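PDB 3MCU: dipicolinate synthase, B chain from Bacillus cereus, which probably works with its partner subunit DpaA to convert dihydrodipicolinate to dipicolinate during sporulation, with NADP as the electron acceptor. Local coordinates for residues L126-N131 with I150-F155. Sequence-based numbering, arbitrary orientation.
Sequences LAVSTN and IYFVPF
L126 and F152 form the one parallel beta bridge between 126-131 and 150-155, and two backbone hydrogen bonds hold it. L126 N donates to Y151 O at 2.8 Å, and V153 N donates to L126 O at 2.9 Å. F152 CA adds a CA-H...O contact to the same L126 O.

Beyond this bridge the strands splay, their short axes inclined at 53°, and a water takes over where direct pairing stops. It donates to L126 O and V153 O and accepts from V128 N, 2.9 Å from the water oxygen. L126 O thus receives two hydrogen bonds, one from V153 N and one from the water.

The two segments belong to the beta-alpha-beta unit of strand 124-130, helix 138-145 and strand 150-156, part of the Rossmann-like fold of the Flavoprotein family. L144 of the helix packs on L126, I150 and F152, on the face of the sheet that carries these three side chains.

On this face the apolar contacts centre on the F152 ring. L126 lies over one ring face through CB, while its CD1 reaches CZ of F152 at 3.8 Å and also touches I150 CG2. V128 comes at the ring edge instead: CG1, anti to its own carbonyl carbon (chi1 -54°), meets F152 CE2 at 3.4 Å. The other branch, CG2, packs against F155 CB at 3.7 Å and lies oblique to the F155 ring, near CG, so V128 is wedged between two phenylalanines.

On the opposite side of the sheet from L126 and F152, A127 CB meets V153 CG2 at 3.9 Å, and A169 of the antiparallel strand 167-169 touches both residues. At the N-terminal end of 150-155, K148 of a neighbouring subunit makes a cation-pi contact with Y151 and hydrogen-bonds I150 O.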
loop_
_atom_site.group_PDB
_atom_site.type_symbol
_atom_site.label_atom_id
_atom_site.label_comp_id
_atom_site.label_asym_id
_atom_site.label_seq_id
_atom_site.Cartn_x
_atom_site.Cartn_y
_atom_site.Cartn_z
ATOM N N LEU D 126 19.977 0.622 -8.930
ATOM C CA LEU D 126 19.086 -0.184 -9.754
ATOM C C LEU D 126 18.987 0.392 -11.167
ATOM O O LEU D 126 18.827 1.596 -11.320
ATOM C CB LEU D 126 17.681 -0.181 -9.130
ATOM C CG LEU D 126 17.499 -0.737 -7.715
ATOM C CD1 LEU D 126 16.053 -0.576 -7.222
ATOM C CD2 LEU D 126 17.917 -2.206 -7.706
ATOM N N ALA D 127 19.052 -0.465 -12.188
ATOM C CA ALA D 127 18.720 -0.072 -13.576
ATOM C C ALA D 127 17.456 -0.768 -14.057
ATOM O O ALA D 127 17.500 -1.904 -14.544
ATOM C CB ALA D 127 19.874 -0.382 -14.539
ATOM N N VAL D 128 16.334 -0.071 -13.944
ATOM C CA VAL D 128 15.052 -0.644 -14.302
ATOM C C VAL D 128 14.932 -0.975 -15.774
ATOM O O VAL D 128 15.531 -0.323 -16.634
ATOM C CB VAL D 128 13.900 0.279 -13.894
ATOM C CG1 VAL D 128 14.028 0.622 -12.411
ATOM C CG2 VAL D 128 13.927 1.542 -14.711
ATOM N N SER D 129 14.141 -2.011 -16.030
ATOM C CA SER D 129 13.750 -2.428 -17.365
ATOM C C SER D 129 12.509 -3.316 -17.291
ATOM O O SER D 129 12.613 -4.525 -17.125
ATOM C CB SER D 129 14.867 -3.221 -18.023
ATOM O OG SER D 129 14.415 -3.725 -19.274
ATOM N N THR D 130 11.333 -2.722 -17.420
ATOM C CA THR D 130 10.117 -3.507 -17.420
ATOM C C THR D 130 9.043 -2.810 -18.241
ATOM O O THR D 130 8.951 -1.582 -18.224
ATOM C CB THR D 130 9.626 -3.792 -15.969
ATOM O OG1 THR D 130 8.505 -4.679 -16.001
ATOM C CG2 THR D 130 9.243 -2.515 -15.248
ATOM N N ASN D 131 8.233 -3.599 -18.951
ATOM C CA ASN D 131 7.172 -3.055 -19.804
ATOM C C ASN D 131 5.899 -2.697 -19.026
ATOM O O ASN D 131 4.916 -2.246 -19.619
ATOM C CB ASN D 131 6.855 -4.008 -20.976
ATOM C CG ASN D 131 6.139 -5.291 -20.531
ATOM O OD1 ASN D 131 5.438 -5.305 -19.518
ATOM N ND2 ASN D 131 6.305 -6.364 -21.297
ATOM N N ILE D 150 18.551 3.640 -1.689
ATOM C CA ILE D 150 18.297 3.091 -3.006
ATOM C C ILE D 150 18.383 4.154 -4.084
ATOM O O ILE D 150 17.783 5.219 -3.958
ATOM C CB ILE D 150 16.963 2.300 -3.069
ATOM C CG1 ILE D 150 17.097 1.072 -2.174
ATOM C CG2 ILE D 150 16.687 1.898 -4.528
ATOM C CD1 ILE D 150 15.821 0.456 -1.718
ATOM N N TYR D 151 19.148 3.870 -5.135
ATOM C CA TYR D 151 19.337 4.831 -6.210
ATOM C C TYR D 151 19.028 4.249 -7.586
ATOM O O TYR D 151 19.176 3.055 -7.813
ATOM C CB TYR D 151 20.761 5.409 -6.158
ATOM C CG TYR D 151 21.079 5.985 -4.792
ATOM C CD1 TYR D 151 20.733 7.297 -4.469
ATOM C CD2 TYR D 151 21.690 5.212 -3.821
ATOM C CE1 TYR D 151 21.002 7.825 -3.220
ATOM C CE2 TYR D 151 21.954 5.733 -2.556
ATOM C CZ TYR D 151 21.604 7.033 -2.267
ATOM O OH TYR D 151 21.876 7.558 -1.022
ATOM N N PHE D 152 18.624 5.113 -8.511
ATOM C CA PHE D 152 18.268 4.673 -9.845
ATOM C C PHE D 152 19.184 5.226 -10.919
ATOM O O PHE D 152 19.564 6.400 -10.893
ATOM C CB PHE D 152 16.805 5.031 -10.158
ATOM C CG PHE D 152 15.816 4.138 -9.481
ATOM C CD1 PHE D 152 15.671 4.164 -8.103
ATOM C CD2 PHE D 152 15.017 3.284 -10.210
ATOM C CE1 PHE D 152 14.752 3.345 -7.476
ATOM C CE2 PHE D 152 14.107 2.464 -9.590
ATOM C CZ PHE D 152 13.968 2.494 -8.228
ATOM N N VAL D 153 19.562 4.365 -11.851
ATOM C CA VAL D 153 20.170 4.844 -13.074
ATOM C C VAL D 153 19.049 5.596 -13.792
ATOM O O VAL D 153 17.931 5.070 -13.909
ATOM C CB VAL D 153 20.678 3.670 -13.931
ATOM C CG1 VAL D 153 21.325 4.184 -15.236
ATOM C CG2 VAL D 153 21.662 2.811 -13.133
ATOM N N PRO D 154 19.316 6.840 -14.233
ATOM C CA PRO D 154 18.260 7.616 -14.911
ATOM C C PRO D 154 17.537 6.786 -15.965
ATOM O O PRO D 154 18.171 6.006 -16.689
ATOM C CB PRO D 154 19.040 8.770 -15.564
ATOM C CG PRO D 154 20.230 8.965 -14.639
ATOM C CD PRO D 154 20.596 7.575 -14.180
ATOM N N PHE D 155 16.221 6.955 -16.052
ATOM C CA PHE D 155 15.385 6.064 -16.851
ATOM C C PHE D 155 14.185 6.801 -17.422
ATOM O O PHE D 155 13.860 7.921 -16.999
ATOM C CB PHE D 155 14.872 4.904 -15.983
ATOM C CG PHE D 155 13.962 5.350 -14.863
ATOM C CD1 PHE D 155 12.584 5.469 -15.065
ATOM C CD2 PHE D 155 14.476 5.651 -13.610
ATOM C CE1 PHE D 155 11.753 5.883 -14.045
ATOM C CE2 PHE D 155 13.643 6.055 -12.567
ATOM C CZ PHE D 155 12.290 6.178 -12.781
HETATM O O HOH W 1 16.818 2.647 -13.158
#